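Local coordinates for protein type II restriction enzyme NgoMIV (PDB 1FIU) that recognises the double-stranded DNA sequence 5'-GCCGGC-3' as a homotetramer and cleaves it after the first G, using magnesium ions, at residues K14-G19 / N67-I72; N20-N25 / V30-G35. All coordinates share one frame; numbering follows the deposited sequence.

From the N terminus the chain runs down helix 4-18, whose last turn, with Gly19, forms the first half of contact 1, and passes directly into residues 20-25, the first half of contact 2. After four intervening residues it returns as 30-35, closing a short loop. It then goes through helix 38-50 and on to helix 62-81, where 67-72 closes the longer loop of contact 1; contact 2 is thus nested inside contact 1. The two meet where Leu16 O probably accepts the backbone N-H groups of Ile21 and Leu22, and where Ile21 packs on Ala68. Contact 1 ties helix 4-18 to a helix beside the magnesium site; contact 2 shapes the loop that carries Asp34 to the DNA.

Contact 1 of 2, residues K14-G19 / N67-I72; sequences KKLLDG and NAFEAI
Ile72 turns CG1 away from its own carbonyl carbon (chi1 -68°) and continues nearly extended through chi2, which carries CD1 across to helix 4-18; Leu16, with CG likewise opposite its carbonyl carbon, sends CD2 to meet it. The two side chains cross at a slant, CD2 of Leu16 lying 3.7 Å from CD1 of Ile72. The same isoleucine methyl also lies 3.8 Å from the carbonyl oxygen Lys15 O on the facing helix. The other branch of Ile72 takes the lysine side chain, CG2 lying beside Lys15 CB at 4.0 Å. Leu16 CD2 reaches further, to Phe69, and approaches CD1 at the edge of the ring, near its plane, at 4.1 Å.

These contacts join two nearly antiparallel helices, 4-18 and 62-81, whose local axes stay 10.5 Å apart and run at 151° to each other, a separation bridged mainly by side chains. The pair belongs to the helical part of a PDDEXK-type nuclease, in which helices pack around a central mixed sheet. Phe69 connects the interface to that sheet: its side chain lies against Cys186, a magnesium ligand on strand 179-187, and its ring makes an edge-to-face contact with Trp188.

The extended Lys15 chain carries NZ past Ile72 to a salt bridge with Glu75, about one helical turn beyond Ile72. A water adds a looser polar link between the helices: it donates to Ile72 O at 3.1 Å and accepts a weak bond from Lys15 NZ at 3.4 Å. On helix 4-18 itself, Lys14 NZ reaches forward one turn and forms a salt bridge with Asp18, using the syn lone pair of OD2, 2.8 Å away.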
loop_
_atom_site.group_PDB
_atom_site.type_symbol
_atom_site.label_atom_id
_atom_site.label_comp_id
_atom_site.label_asym_id
_atom_site.label_seq_id
_atom_site.Cartn_x
_atom_site.Cartn_y
_atom_site.Cartn_z
ATOM N N LYS I 14 -20.602 -12.054 31.395
ATOM C CA LYS I 14 -20.610 -12.988 32.513
ATOM C C LYS I 14 -19.449 -13.974 32.458
ATOM O O LYS I 14 -18.889 -14.334 33.490
ATOM C CB LYS I 14 -21.947 -13.731 32.574
ATOM C CG LYS I 14 -22.140 -14.575 33.819
ATOM C CD LYS I 14 -23.564 -15.123 33.884
ATOM C CE LYS I 14 -23.799 -15.936 35.158
ATOM N NZ LYS I 14 -23.033 -17.220 35.167
ATOM N N LYS I 15 -19.070 -14.422 31.263
ATOM C CA LYS I 15 -17.944 -15.332 31.158
ATOM C C LYS I 15 -16.647 -14.637 31.576
ATOM O O LYS I 15 -15.760 -15.244 32.190
ATOM C CB LYS I 15 -17.816 -15.846 29.720
ATOM C CG LYS I 15 -18.987 -16.713 29.287
ATOM C CD LYS I 15 -18.764 -17.223 27.852
ATOM C CE LYS I 15 -19.904 -18.127 27.395
ATOM N NZ LYS I 15 -19.724 -18.516 25.953
ATOM N N LEU I 16 -16.532 -13.357 31.226
ATOM C CA LEU I 16 -15.346 -12.606 31.593
ATOM C C LEU I 16 -15.319 -12.449 33.119
ATOM O O LEU I 16 -14.257 -12.495 33.716
ATOM C CB LEU I 16 -15.345 -11.224 30.919
ATOM C CG LEU I 16 -15.166 -11.217 29.390
ATOM C CD1 LEU I 16 -15.297 -9.794 28.880
ATOM C CD2 LEU I 16 -13.814 -11.808 29.009
ATOM N N LEU I 17 -16.484 -12.257 33.733
ATOM C CA LEU I 17 -16.524 -12.116 35.189
ATOM C C LEU I 17 -16.277 -13.453 35.881
ATOM O O LEU I 17 -15.423 -13.561 36.765
ATOM C CB LEU I 17 -17.882 -11.557 35.650
ATOM C CG LEU I 17 -18.238 -10.164 35.153
ATOM C CD1 LEU I 17 -19.598 -9.747 35.734
ATOM C CD2 LEU I 17 -17.154 -9.189 35.576
ATOM N N ASP I 18 -17.012 -14.481 35.469
ATOM C CA ASP I 18 -16.873 -15.789 36.101
ATOM C C ASP I 18 -15.459 -16.362 36.014
ATOM O O ASP I 18 -15.019 -17.072 36.915
ATOM C CB ASP I 18 -17.890 -16.787 35.511
ATOM C CG ASP I 18 -19.340 -16.463 35.884
ATOM O OD1 ASP I 18 -19.610 -15.512 36.655
ATOM O OD2 ASP I 18 -20.237 -17.184 35.393
ATOM N N GLY I 19 -14.735 -16.059 34.940
ATOM C CA GLY I 19 -13.385 -16.570 34.805
ATOM C C GLY I 19 -12.352 -15.673 35.469
ATOM O O GLY I 19 -11.151 -15.935 35.412
ATOM N N ASN I 67 -5.412 -15.089 26.054
ATOM C CA ASN I 67 -6.021 -16.308 25.503
ATOM C C ASN I 67 -7.510 -16.459 25.841
ATOM O O ASN I 67 -8.336 -16.807 24.982
ATOM C CB ASN I 67 -5.237 -17.527 26.012
ATOM C CG ASN I 67 -5.837 -18.839 25.550
ATOM O OD1 ASN I 67 -6.367 -19.604 26.358
ATOM N ND2 ASN I 67 -5.766 -19.099 24.248
ATOM N N ALA I 68 -7.871 -16.187 27.095
ATOM C CA ALA I 68 -9.255 -16.321 27.514
ATOM C C ALA I 68 -10.153 -15.332 26.796
ATOM O O ALA I 68 -11.284 -15.656 26.446
ATOM C CB ALA I 68 -9.372 -16.155 29.056
ATOM N N PHE I 69 -9.648 -14.122 26.554
ATOM C CA PHE I 69 -10.447 -13.106 25.875
ATOM C C PHE I 69 -10.724 -13.578 24.440
ATOM O O PHE I 69 -11.826 -13.400 23.934
ATOM C CB PHE I 69 -9.711 -11.741 25.888
ATOM C CG PHE I 69 -10.525 -10.593 25.314
ATOM C CD1 PHE I 69 -11.779 -10.261 25.839
ATOM C CD2 PHE I 69 -10.016 -9.836 24.248
ATOM C CE1 PHE I 69 -12.515 -9.203 25.325
ATOM C CE2 PHE I 69 -10.758 -8.757 23.725
ATOM C CZ PHE I 69 -12.008 -8.442 24.266
ATOM N N GLU I 70 -9.724 -14.184 23.798
ATOM C CA GLU I 70 -9.922 -14.682 22.444
ATOM C C GLU I 70 -11.014 -15.749 22.458
ATOM O O GLU I 70 -11.922 -15.738 21.637
ATOM C CB GLU I 70 -8.645 -15.320 21.879
ATOM C CG GLU I 70 -7.525 -14.355 21.536
ATOM C CD GLU I 70 -6.269 -15.061 21.043
ATOM O OE1 GLU I 70 -6.301 -16.305 20.885
ATOM O OE2 GLU I 70 -5.251 -14.369 20.801
ATOM N N ALA I 71 -10.905 -16.688 23.395
ATOM C CA ALA I 71 -11.876 -17.778 23.456
ATOM C C ALA I 71 -13.308 -17.291 23.691
ATOM O O ALA I 71 -14.243 -17.717 23.017
ATOM C CB ALA I 71 -11.471 -18.774 24.551
ATOM N N ILE I 72 -13.476 -16.378 24.648
ATOM C CA ILE I 72 -14.792 -15.848 24.966
ATOM C C ILE I 72 -15.359 -15.013 23.804
ATOM O O ILE I 72 -16.555 -15.066 23.527
ATOM C CB ILE I 72 -14.708 -15.064 26.288
ATOM C CG1 ILE I 72 -14.434 -16.084 27.408
ATOM C CG2 ILE I 72 -15.977 -14.295 26.540
ATOM C CD1 ILE I 72 -14.038 -15.486 28.763
HETATM O O HOH W 1 -19.210 -15.300 25.018
#

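Contact 2 of 2, residues N20-N25 / V30-G35; sequences NILATN and VSNADG. With nucleotides of chain D.
Residues 20-25 and 30-35 approach through a single beta bridge between Thr24 and Val30, their CA atoms 4.3 Å apart, with Ser31 N donating to Ala23 O at 2.8 Å. The loop opens with a Schellman motif at Asn20, which has positive phi and follows helix 4-18, and the bridge residue Val30 begins a type I beta turn to Ala33.

Ser31 supplies the central side chain. Its OG stands between its own backbone N and carbonyl carbon (chi1 62°), a position from which it faces the opposite backbone. The hydroxyl donates to Ile21 O at 2.7 Å, from 19° off the carbonyl plane, and accepts the N-H of Ala23 at 3.0 Å. One buried hydroxyl thereby serves both a carbonyl and an amide, and with the Ser31 N bond it makes three links to the 20-25 backbone.

Leu22 and Val30 cross at a slant beside these bonds, Leu22 CD1 meeting Val30 CG1 at 3.7 Å. The leucine methyl also packs near OD1 of Asn32, whose amide nitrogen is bonded to Ala221 O. The other valine methyl, CG2, lies against Thr24 OG1, and helix 38-50 adds Lys45 beside both residues.

Beyond the turn the chain delivers Asp34 to a cytosine base, consistent with a part in reading the DNA sequence. Ser36 bonds to OD1 and Arg227 forms a salt bridge with OD2, which together probably restrict the rotation of the carboxylate. That second oxygen, OD2, accepts the exocyclic amino group N4 of cytosine DC5 of chain D at 3.0 Å, with a bent N-H...O angle of 133°.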
loop_
_atom_site.group_PDB
_atom_site.type_symbol
_atom_site.label_atom_id
_atom_site.label_comp_id
_atom_site.label_asym_id
_atom_site.label_seq_id
_atom_site.Cartn_x
_atom_site.Cartn_y
_atom_site.Cartn_z
ATOM N N ASN I 20 -12.832 -14.609 36.111
ATOM C CA ASN I 20 -11.956 -13.633 36.769
ATOM C C ASN I 20 -11.040 -12.920 35.763
ATOM O O ASN I 20 -9.971 -12.423 36.137
ATOM C CB ASN I 20 -11.115 -14.310 37.865
ATOM C CG ASN I 20 -11.950 -14.750 39.054
ATOM O OD1 ASN I 20 -11.450 -15.397 39.971
ATOM N ND2 ASN I 20 -13.223 -14.402 39.043
ATOM N N ILE I 21 -11.452 -12.892 34.491
ATOM C CA ILE I 21 -10.670 -12.220 33.449
ATOM C C ILE I 21 -10.810 -10.735 33.751
ATOM O O ILE I 21 -9.826 -9.991 33.745
ATOM C CB ILE I 21 -11.218 -12.509 32.038
ATOM C CG1 ILE I 21 -11.293 -14.038 31.801
ATOM C CG2 ILE I 21 -10.350 -11.800 31.005
ATOM C CD1 ILE I 21 -10.072 -14.801 32.258
ATOM N N LEU I 22 -12.053 -10.325 34.001
ATOM C CA LEU I 22 -12.373 -8.952 34.396
ATOM C C LEU I 22 -12.703 -9.022 35.896
ATOM O O LEU I 22 -13.691 -9.649 36.288
ATOM C CB LEU I 22 -13.600 -8.407 33.656
ATOM C CG LEU I 22 -13.957 -6.962 34.068
ATOM C CD1 LEU I 22 -12.831 -5.998 33.644
ATOM C CD2 LEU I 22 -15.259 -6.538 33.427
ATOM N N ALA I 23 -11.875 -8.395 36.725
ATOM C CA ALA I 23 -12.115 -8.410 38.178
ATOM C C ALA I 23 -11.340 -7.253 38.785
ATOM O O ALA I 23 -10.746 -6.453 38.058
ATOM C CB ALA I 23 -11.658 -9.726 38.775
ATOM N N THR I 24 -11.349 -7.161 40.112
ATOM C CA THR I 24 -10.663 -6.065 40.804
ATOM C C THR I 24 -9.679 -6.677 41.789
ATOM O O THR I 24 -10.021 -7.656 42.453
ATOM C CB THR I 24 -11.689 -5.200 41.587
ATOM O OG1 THR I 24 -12.699 -4.710 40.693
ATOM C CG2 THR I 24 -11.013 -4.035 42.262
ATOM N N ASN I 25 -8.453 -6.146 41.877
ATOM C CA ASN I 25 -7.529 -6.733 42.848
ATOM C C ASN I 25 -7.697 -6.070 44.216
ATOM O O ASN I 25 -8.529 -5.168 44.378
ATOM C CB ASN I 25 -6.058 -6.688 42.380
ATOM C CG ASN I 25 -5.460 -5.289 42.335
ATOM O OD1 ASN I 25 -6.016 -4.326 42.843
ATOM N ND2 ASN I 25 -4.287 -5.192 41.727
ATOM N N VAL I 30 -8.876 -2.436 38.523
ATOM C CA VAL I 30 -9.631 -3.365 37.680
ATOM C C VAL I 30 -8.650 -3.950 36.661
ATOM O O VAL I 30 -7.747 -3.259 36.180
ATOM C CB VAL I 30 -10.828 -2.646 37.042
ATOM C CG1 VAL I 30 -11.557 -3.564 36.052
ATOM C CG2 VAL I 30 -11.784 -2.246 38.166
ATOM N N SER I 31 -8.820 -5.234 36.353
ATOM C CA SER I 31 -7.886 -5.968 35.511
ATOM C C SER I 31 -7.636 -5.555 34.068
ATOM O O SER I 31 -6.725 -6.094 33.438
ATOM C CB SER I 31 -8.215 -7.457 35.550
ATOM O OG SER I 31 -9.506 -7.659 35.040
ATOM N N ASN I 32 -8.430 -4.636 33.525
ATOM C CA ASN I 32 -8.122 -4.179 32.171
ATOM C C ASN I 32 -7.609 -2.733 32.241
ATOM O O ASN I 32 -7.404 -2.078 31.217
ATOM C CB ASN I 32 -9.334 -4.314 31.218
ATOM C CG ASN I 32 -10.516 -3.507 31.654
ATOM O OD1 ASN I 32 -10.710 -3.260 32.849
ATOM N ND2 ASN I 32 -11.338 -3.089 30.692
ATOM N N ALA I 33 -7.386 -2.244 33.467
ATOM C CA ALA I 33 -6.871 -0.884 33.655
ATOM C C ALA I 33 -5.347 -0.836 33.712
ATOM O O ALA I 33 -4.682 -1.839 33.930
ATOM C CB ALA I 33 -7.428 -0.284 34.964
ATOM N N ASP I 34 -4.807 0.362 33.497
ATOM C CA ASP I 34 -3.381 0.613 33.601
ATOM C C ASP I 34 -3.364 1.437 34.899
ATOM O O ASP I 34 -3.720 2.608 34.882
ATOM C CB ASP I 34 -2.906 1.468 32.411
ATOM C CG ASP I 34 -1.471 1.963 32.573
ATOM O OD1 ASP I 34 -0.857 1.695 33.631
ATOM O OD2 ASP I 34 -0.966 2.634 31.652
ATOM N N GLY I 35 -2.970 0.819 36.017
ATOM C CA GLY I 35 -2.975 1.516 37.301
ATOM C C GLY I 35 -2.173 2.799 37.450
ATOM O O GLY I 35 -2.360 3.552 38.406
ATOM P P DC D 5 6.162 -1.466 38.060
ATOM O OP1 DC D 5 7.306 -2.038 38.783
ATOM O OP2 DC D 5 4.985 -0.973 38.797
ATOM O "O5'" DC D 5 6.650 -0.242 37.174
ATOM C "C5'" DC D 5 7.819 -0.339 36.377
ATOM C "C4'" DC D 5 8.012 0.941 35.599
ATOM O "O4'" DC D 5 7.085 0.992 34.491
ATOM C "C3'" DC D 5 7.768 2.218 36.411
ATOM O "O3'" DC D 5 8.826 3.141 36.147
ATOM C "C2'" DC D 5 6.480 2.778 35.838
ATOM C "C1'" DC D 5 6.577 2.314 34.395
ATOM N N1 DC D 5 5.324 2.261 33.638
ATOM C C2 DC D 5 5.360 2.549 32.248
ATOM O O2 DC D 5 6.444 2.843 31.724
ATOM N N3 DC D 5 4.214 2.490 31.534
ATOM C C4 DC D 5 3.063 2.146 32.138
ATOM N N4 DC D 5 1.952 2.083 31.389
ATOM C C5 DC D 5 3.001 1.851 33.540
ATOM C C6 DC D 5 4.143 1.929 34.241
#